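Local structure of uncharacterized protein (Cricetid herpesvirus 2, 4ZKQ) at residues 14-26 with 209-221. The protein binds chemokines as a decoy receptor encoded by a rodent gammaherpesvirus, and so probably keeps them from their host receptors. Residues are numbered along the deposited sequence; the frame is centred on the assembly and turned at random.
Sequences ASKVSSRLLTQDI and IATTLSKKIYHRL
Leu22 and Lys215 form an isolated beta bridge, parallel in its bonding, where the N-terminal segment 14-26 meets the middle of the long, curved strand 206-223. Two backbone bonds define it: Leu22 N donates to Ser214 O at 2.9 Å, and Leu22 O accepts from Lys216 N at the same length, so one residue is gripped through both its amide and its carbonyl. The pairing is limited to this one bridge, and the axes of strands 23-26 and 209-221 are 53° apart. Strand 23-26 is the outermost strand of a mixed sheet, paired antiparallel with 54-59, whereas 206-223 belongs to a second sheet. Water 2 spans the widening gap, accepting from Gln24 N and lying within hydrogen-bonding distance of Lys216 O.

On one side of the bridge Leu21 sets its CD2 3.8 Å from Ser214 CB, and its side chain crosses that of Lys216 at about a right angle. The extended Lys216 chain, with CG anti to N (chi1 -180°), passes beside Val17 and brings NZ to water 1, which donates to Val17 O.

Beyond Leu22, Lys215 bends at chi3 (-74°) and its NZ meets Gln24 OE1 at 2.7 Å, in the carbonyl plane and on a lone pair. NZ also forms a salt bridge with Asp78 and a hydrogen bond with Thr56 OG1. Ile217 CD1 lies 3.4 Å from Gln24 NE2 in van der Waals contact; that nitrogen is hydrogen-bonded to Glu384 OE1 and Ser385 O. Both ends of the Gln24 amide are therefore tied down, which fixes its flip, while Asp78 would be expected to favour a charged Lys215 in this buried setting; backbone and polar side chains together join the two sheets.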
ATOM      1  N   ALA A  14       1.999 -19.743  17.748  1.00 64.06           N
ATOM      2  CA  ALA A  14       1.727 -19.790  16.315  1.00 72.80           C
ATOM      3  C   ALA A  14       0.311 -20.292  16.046  1.00 68.50           C
ATOM      4  O   ALA A  14      -0.449 -19.664  15.307  1.00 52.35           O
ATOM      5  CB  ALA A  14       2.749 -20.678  15.609  1.00 59.23           C
ATOM      6  N   SER A  15      -0.032 -21.421  16.658  1.00 65.42           N
ATOM      7  CA  SER A  15      -1.320 -22.074  16.441  1.00 69.00           C
ATOM      8  C   SER A  15      -2.520 -21.201  16.818  1.00 64.32           C
ATOM      9  O   SER A  15      -3.613 -21.373  16.270  1.00 41.60           O
ATOM     10  CB  SER A  15      -1.382 -23.383  17.238  1.00 52.01           C
ATOM     11  OG  SER A  15      -0.733 -24.439  16.555  1.00 49.72           O
ATOM     12  N   LYS A  16      -2.312 -20.271  17.747  1.00 52.27           N
ATOM     13  CA  LYS A  16      -3.412 -19.511  18.342  1.00 53.70           C
ATOM     14  C   LYS A  16      -3.785 -18.257  17.551  1.00 49.37           C
ATOM     15  O   LYS A  16      -4.867 -17.700  17.742  1.00 33.24           O
ATOM     16  CB  LYS A  16      -3.051 -19.108  19.774  1.00 73.33           C
ATOM     17  CG  LYS A  16      -2.130 -17.900  19.864  1.00 66.41           C
ATOM     18  CD  LYS A  16      -1.626 -17.699  21.283  1.00 74.34           C
ATOM     19  CE  LYS A  16      -0.823 -18.906  21.748  1.00 79.98           C
ATOM     20  NZ  LYS A  16      -0.280 -18.735  23.124  1.00 69.50           N
ATOM     21  N   VAL A  17      -2.886 -17.809  16.681  1.00 38.40           N
ATOM     22  CA  VAL A  17      -3.138 -16.627  15.857  1.00 38.91           C
ATOM     23  C   VAL A  17      -4.399 -16.829  15.020  1.00 21.63           C
ATOM     24  O   VAL A  17      -4.669 -17.938  14.558  1.00 25.06           O
ATOM     25  CB  VAL A  17      -1.944 -16.328  14.924  1.00 33.69           C
ATOM     26  CG1 VAL A  17      -2.184 -15.051  14.135  1.00 25.97           C
ATOM     27  CG2 VAL A  17      -0.658 -16.210  15.726  1.00 48.48           C
ATOM     28  N   SER A  18      -5.181 -15.768  14.833  1.00 23.32           N
ATOM     29  CA  SER A  18      -6.360 -15.855  13.977  1.00 16.03           C
ATOM     30  C   SER A  18      -5.990 -16.347  12.588  1.00 16.84           C
ATOM     31  O   SER A  18      -4.949 -15.973  12.050  1.00 16.49           O
ATOM     32  CB  SER A  18      -7.061 -14.509  13.853  1.00 20.82           C
ATOM     33  OG  SER A  18      -8.099 -14.602  12.888  1.00 18.92           O
ATOM     34  N   SER A  19      -6.848 -17.187  12.018  1.00 14.85           N
ATOM     35  CA  SER A  19      -6.638 -17.732  10.675  1.00 15.50           C
ATOM     36  C   SER A  19      -7.447 -16.958   9.640  1.00 15.95           C
ATOM     37  O   SER A  19      -7.492 -17.343   8.465  1.00 17.04           O
ATOM     38  CB  SER A  19      -7.037 -19.210  10.635  1.00 18.88           C
ATOM     39  OG  SER A  19      -8.400 -19.352  11.011  1.00 15.96           O
ATOM     40  N   ARG A  20      -8.087 -15.874  10.081  1.00 12.85           N
ATOM     41  CA  ARG A  20      -9.022 -15.127   9.243  1.00 14.34           C
ATOM     42  C   ARG A  20      -8.577 -13.662   9.051  1.00 11.82           C
ATOM     43  O   ARG A  20      -9.400 -12.761   8.879  1.00 11.09           O
ATOM     44  CB  ARG A  20     -10.433 -15.205   9.851  1.00 15.98           C
ATOM     45  CG  ARG A  20     -11.071 -16.599   9.747  1.00 13.41           C
ATOM     46  CD  ARG A  20     -12.355 -16.739  10.579  1.00 15.66           C
ATOM     47  NE  ARG A  20     -12.124 -16.373  11.970  1.00 17.19           N
ATOM     48  CZ  ARG A  20     -11.354 -17.057  12.812  1.00 19.21           C
ATOM     49  NH1 ARG A  20     -10.739 -18.170  12.429  1.00 17.09           N
ATOM     50  NH2 ARG A  20     -11.199 -16.625  14.052  1.00 19.20           N
ATOM     51  N   LEU A  21      -7.267 -13.447   9.050  1.00 12.70           N
ATOM     52  CA  LEU A  21      -6.677 -12.123   8.843  1.00  9.78           C
ATOM     53  C   LEU A  21      -6.277 -11.907   7.383  1.00 12.81           C
ATOM     54  O   LEU A  21      -6.321 -12.835   6.577  1.00 11.39           O
ATOM     55  CB  LEU A  21      -5.456 -11.957   9.743  1.00 14.73           C
ATOM     56  CG  LEU A  21      -5.711 -12.190  11.232  1.00 14.06           C
ATOM     57  CD1 LEU A  21      -4.418 -12.014  11.997  1.00 16.09           C
ATOM     58  CD2 LEU A  21      -6.785 -11.245  11.767  1.00 16.79           C
ATOM     59  N   LEU A  22      -5.887 -10.682   7.043  1.00 10.51           N
ATOM     60  CA  LEU A  22      -5.353 -10.401   5.715  1.00 12.93           C
ATOM     61  C   LEU A  22      -4.123 -11.250   5.471  1.00 10.84           C
ATOM     62  O   LEU A  22      -3.386 -11.553   6.406  1.00 10.03           O
ATOM     63  CB  LEU A  22      -4.979  -8.922   5.556  1.00 12.56           C
ATOM     64  CG  LEU A  22      -6.039  -7.871   5.881  1.00 11.52           C
ATOM     65  CD1 LEU A  22      -5.427  -6.491   5.784  1.00 18.66           C
ATOM     66  CD2 LEU A  22      -7.238  -7.982   4.959  1.00 12.25           C
ATOM     67  N   THR A  23      -3.898 -11.622   4.215  1.00 11.27           N
ATOM     68  CA  THR A  23      -2.675 -12.321   3.838  1.00 10.57           C
ATOM     69  C   THR A  23      -2.169 -11.742   2.530  1.00 10.17           C
ATOM     70  O   THR A  23      -2.897 -11.034   1.829  1.00 11.54           O
ATOM     71  CB  THR A  23      -2.892 -13.848   3.682  1.00 10.46           C
ATOM     72  OG1 THR A  23      -3.847 -14.098   2.648  1.00 13.59           O
ATOM     73  CG2 THR A  23      -3.389 -14.470   4.987  1.00 18.65           C
ATOM     74  N   GLN A  24      -0.924 -12.048   2.192  1.00  9.68           N
ATOM     75  CA  GLN A  24      -0.364 -11.549   0.947  1.00 12.06           C
ATOM     76  C   GLN A  24       0.437 -12.607   0.204  1.00 16.07           C
ATOM     77  O   GLN A  24       1.020 -13.505   0.817  1.00 10.82           O
ATOM     78  CB  GLN A  24       0.509 -10.322   1.215  1.00 13.17           C
ATOM     79  CG  GLN A  24       1.731 -10.583   2.097  1.00 12.33           C
ATOM     80  CD  GLN A  24       2.618  -9.365   2.228  1.00 13.35           C
ATOM     81  OE1 GLN A  24       2.137  -8.255   2.433  1.00 14.37           O
ATOM     82  NE2 GLN A  24       3.926  -9.566   2.100  1.00 14.46           N
ATOM     83  N   ASP A  25       0.407 -12.503  -1.122  1.00 11.54           N
ATOM     84  CA  ASP A  25       1.306 -13.234  -2.011  1.00 12.47           C
ATOM     85  C   ASP A  25       2.267 -12.256  -2.652  1.00 14.47           C
ATOM     86  O   ASP A  25       1.852 -11.165  -3.058  1.00 14.12           O
ATOM     87  CB  ASP A  25       0.547 -13.953  -3.127  1.00 10.90           C
ATOM     88  CG  ASP A  25      -0.324 -15.086  -2.620  1.00 15.99           C
ATOM     89  OD1 ASP A  25      -0.028 -15.636  -1.541  1.00 18.94           O
ATOM     90  OD2 ASP A  25      -1.302 -15.425  -3.316  1.00 17.39           O
ATOM     91  N   ILE A  26       3.533 -12.643  -2.770  1.00 12.73           N
ATOM     92  CA  ILE A  26       4.441 -11.964  -3.690  1.00 12.62           C
ATOM     93  C   ILE A  26       4.290 -12.625  -5.055  1.00 13.77           C
ATOM     94  O   ILE A  26       4.317 -13.850  -5.164  1.00 14.00           O
ATOM     95  CB  ILE A  26       5.912 -12.039  -3.239  1.00 11.10           C
ATOM     96  CG1 ILE A  26       6.035 -11.676  -1.761  1.00 12.44           C
ATOM     97  CG2 ILE A  26       6.792 -11.132  -4.114  1.00 13.58           C
ATOM     98  CD1 ILE A  26       5.468 -10.311  -1.414  1.00 13.25           C
ATOM     99  N   ILE A 209     -14.894   7.126  11.413  1.00 26.17           N
ATOM    100  CA  ILE A 209     -14.813   5.679  11.248  1.00 23.36           C
ATOM    101  C   ILE A 209     -13.424   5.202  11.613  1.00 28.80           C
ATOM    102  O   ILE A 209     -12.428   5.780  11.166  1.00 24.73           O
ATOM    103  CB  ILE A 209     -15.095   5.238   9.798  1.00 31.31           C
ATOM    104  CG1 ILE A 209     -16.435   5.778   9.307  1.00 33.35           C
ATOM    105  CG2 ILE A 209     -15.064   3.710   9.671  1.00 29.39           C
ATOM    106  CD1 ILE A 209     -16.330   6.367   7.924  1.00 41.02           C
ATOM    107  N   ALA A 210     -13.365   4.144  12.417  1.00 23.47           N
ATOM    108  CA  ALA A 210     -12.117   3.459  12.701  1.00 20.60           C
ATOM    109  C   ALA A 210     -12.066   2.192  11.854  1.00 24.30           C
ATOM    110  O   ALA A 210     -12.998   1.390  11.879  1.00 22.69           O
ATOM    111  CB  ALA A 210     -11.999   3.128  14.178  1.00 30.16           C
ATOM    112  N   THR A 211     -10.992   2.040  11.083  1.00 26.12           N
ATOM    113  CA  THR A 211     -10.773   0.842  10.281  1.00 24.83           C
ATOM    114  C   THR A 211      -9.516   0.160  10.788  1.00 20.55           C
ATOM    115  O   THR A 211      -8.438   0.748  10.758  1.00 23.25           O
ATOM    116  CB  THR A 211     -10.622   1.163   8.779  1.00 25.00           C
ATOM    117  OG1 THR A 211     -11.837   1.738   8.290  1.00 22.18           O
ATOM    118  CG2 THR A 211     -10.313  -0.106   7.970  1.00 17.20           C
ATOM    119  N   THR A 212      -9.658  -1.065  11.281  1.00 19.50           N
ATOM    120  CA  THR A 212      -8.513  -1.825  11.761  1.00 21.90           C
ATOM    121  C   THR A 212      -8.108  -2.845  10.701  1.00 18.25           C
ATOM    122  O   THR A 212      -8.919  -3.666  10.274  1.00 17.36           O
ATOM    123  CB  THR A 212      -8.823  -2.521  13.102  1.00 21.01           C
ATOM    124  OG1 THR A 212      -9.274  -1.540  14.042  1.00 20.83           O
ATOM    125  CG2 THR A 212      -7.584  -3.218  13.664  1.00 18.80           C
ATOM    126  N   LEU A 213      -6.857  -2.751  10.266  1.00 19.35           N
ATOM    127  CA  LEU A 213      -6.282  -3.675   9.300  1.00 17.40           C
ATOM    128  C   LEU A 213      -5.359  -4.631  10.033  1.00 17.74           C
ATOM    129  O   LEU A 213      -4.420  -4.196  10.693  1.00 20.48           O
ATOM    130  CB  LEU A 213      -5.512  -2.913   8.216  1.00 18.48           C
ATOM    131  CG  LEU A 213      -6.303  -1.860   7.437  1.00 21.35           C
ATOM    132  CD1 LEU A 213      -5.379  -1.018   6.565  1.00 20.47           C
ATOM    133  CD2 LEU A 213      -7.383  -2.511   6.594  1.00 17.26           C
ATOM    134  N   SER A 214      -5.626  -5.928   9.922  1.00 15.07           N
ATOM    135  CA  SER A 214      -4.815  -6.935  10.598  1.00 17.21           C
ATOM    136  C   SER A 214      -4.357  -7.986   9.602  1.00 12.48           C
ATOM    137  O   SER A 214      -5.181  -8.664   9.001  1.00 13.42           O
ATOM    138  CB  SER A 214      -5.605  -7.598  11.731  1.00 16.16           C
ATOM    139  OG  SER A 214      -6.182  -6.627  12.585  1.00 22.66           O
ATOM    140  N   LYS A 215      -3.043  -8.100   9.431  1.00 10.86           N
ATOM    141  CA  LYS A 215      -2.457  -9.047   8.501  1.00 11.80           C
ATOM    142  C   LYS A 215      -1.621 -10.083   9.233  1.00 12.54           C
ATOM    143  O   LYS A 215      -0.795  -9.747  10.089  1.00 16.16           O
ATOM    144  CB  LYS A 215      -1.586  -8.328   7.468  1.00 14.77           C
ATOM    145  CG  LYS A 215      -0.744  -9.281   6.609  1.00 10.99           C
ATOM    146  CD  LYS A 215       0.016  -8.530   5.512  1.00 15.44           C
ATOM    147  CE  LYS A 215      -0.905  -8.071   4.379  1.00 16.52           C
ATOM    148  NZ  LYS A 215      -0.198  -7.184   3.397  1.00 13.57           N
ATOM    149  N   LYS A 216      -1.818 -11.343   8.876  1.00 14.66           N
ATOM    150  CA  LYS A 216      -0.971 -12.400   9.410  1.00 12.71           C
ATOM    151  C   LYS A 216       0.328 -12.447   8.616  1.00 11.63           C
ATOM    152  O   LYS A 216       0.382 -12.938   7.488  1.00 13.39           O
ATOM    153  CB  LYS A 216      -1.664 -13.759   9.378  1.00 11.85           C
ATOM    154  CG  LYS A 216      -0.780 -14.877   9.947  1.00 15.48           C
ATOM    155  CD  LYS A 216      -1.508 -16.207  10.049  1.00 20.34           C
ATOM    156  CE  LYS A 216      -0.602 -17.298  10.607  1.00 35.01           C
ATOM    157  NZ  LYS A 216      -1.228 -18.647  10.483  1.00 40.29           N
ATOM    158  N   ILE A 217       1.374 -11.917   9.227  1.00 12.86           N
ATOM    159  CA  ILE A 217       2.694 -11.888   8.617  1.00 12.65           C
ATOM    160  C   ILE A 217       3.680 -11.672   9.752  1.00 13.38           C
ATOM    161  O   ILE A 217       3.432 -10.866  10.651  1.00 16.76           O
ATOM    162  CB  ILE A 217       2.807 -10.778   7.543  1.00 15.15           C
ATOM    163  CG1 ILE A 217       4.146 -10.855   6.798  1.00 17.15           C
ATOM    164  CG2 ILE A 217       2.614  -9.405   8.165  1.00 16.13           C
ATOM    165  CD1 ILE A 217       4.144 -10.107   5.475  1.00 15.52           C
ATOM    166  N   TYR A 218       4.774 -12.418   9.747  1.00 15.05           N
ATOM    167  CA  TYR A 218       5.766 -12.251  10.797  1.00 21.55           C
ATOM    168  C   TYR A 218       6.682 -11.104  10.402  1.00 18.98           C
ATOM    169  O   TYR A 218       7.487 -11.229   9.477  1.00 18.04           O
ATOM    170  CB  TYR A 218       6.570 -13.531  11.045  1.00 22.17           C
ATOM    171  CG  TYR A 218       7.257 -13.488  12.393  1.00 46.83           C
ATOM    172  CD1 TYR A 218       8.438 -12.776  12.570  1.00 50.19           C
ATOM    173  CD2 TYR A 218       6.701 -14.121  13.500  1.00 40.75           C
ATOM    174  CE1 TYR A 218       9.062 -12.714  13.806  1.00 46.73           C
ATOM    175  CE2 TYR A 218       7.319 -14.064  14.740  1.00 49.97           C
ATOM    176  CZ  TYR A 218       8.498 -13.358  14.885  1.00 54.02           C
ATOM    177  OH  TYR A 218       9.120 -13.296  16.112  1.00 71.92           O
ATOM    178  N   HIS A 219       6.541  -9.983  11.103  1.00 18.10           N
ATOM    179  CA  HIS A 219       7.265  -8.765  10.768  1.00 16.61           C
ATOM    180  C   HIS A 219       8.320  -8.473  11.816  1.00 20.43           C
ATOM    181  O   HIS A 219       8.127  -8.740  13.002  1.00 19.41           O
ATOM    182  CB  HIS A 219       6.301  -7.584  10.639  1.00 21.56           C
ATOM    183  CG  HIS A 219       5.482  -7.339  11.866  1.00 28.41           C
ATOM    184  ND1 HIS A 219       5.855  -6.443  12.845  1.00 27.77           N
ATOM    185  CD2 HIS A 219       4.315  -7.887  12.284  1.00 22.71           C
ATOM    186  CE1 HIS A 219       4.953  -6.441  13.806  1.00 26.34           C
ATOM    187  NE2 HIS A 219       4.005  -7.308  13.492  1.00 29.23           N
ATOM    188  N   ARG A 220       9.446  -7.952  11.350  1.00 15.49           N
ATOM    189  CA  ARG A 220      10.516  -7.478  12.215  1.00 22.23           C
ATOM    190  C   ARG A 220      11.035  -6.166  11.663  1.00 22.45           C
ATOM    191  O   ARG A 220      11.097  -5.973  10.443  1.00 19.85           O
ATOM    192  CB  ARG A 220      11.638  -8.512  12.317  1.00 22.19           C
ATOM    193  CG  ARG A 220      11.291  -9.659  13.237  1.00 25.68           C
ATOM    194  CD  ARG A 220      12.353 -10.730  13.257  1.00 34.28           C
ATOM    195  NE  ARG A 220      12.360 -11.523  12.032  1.00 46.04           N
ATOM    196  CZ  ARG A 220      13.031 -12.661  11.882  1.00 44.42           C
ATOM    197  NH1 ARG A 220      13.749 -13.151  12.884  1.00 56.89           N
ATOM    198  NH2 ARG A 220      12.978 -13.314  10.729  1.00 45.52           N
ATOM    199  N   LEU A 221      11.380  -5.257  12.568  1.00 17.00           N
ATOM    200  CA  LEU A 221      11.920  -3.963  12.193  1.00 17.27           C
ATOM    201  C   LEU A 221      13.261  -3.771  12.874  1.00 22.63           C
ATOM    202  O   LEU A 221      13.386  -3.983  14.083  1.00 21.79           O
ATOM    203  CB  LEU A 221      10.959  -2.839  12.577  1.00 20.08           C
ATOM    204  CG  LEU A 221      11.458  -1.424  12.288  1.00 23.79           C
ATOM    205  CD1 LEU A 221      11.745  -1.223  10.803  1.00 27.43           C
ATOM    206  CD2 LEU A 221      10.451  -0.404  12.783  1.00 27.02           C
TER
HETATM  207  O   HOH W   1      -3.736 -19.029  12.003  1.00 31.16           O
HETATM  208  O   HOH W   2       0.634 -12.743   4.600  1.00 15.84           O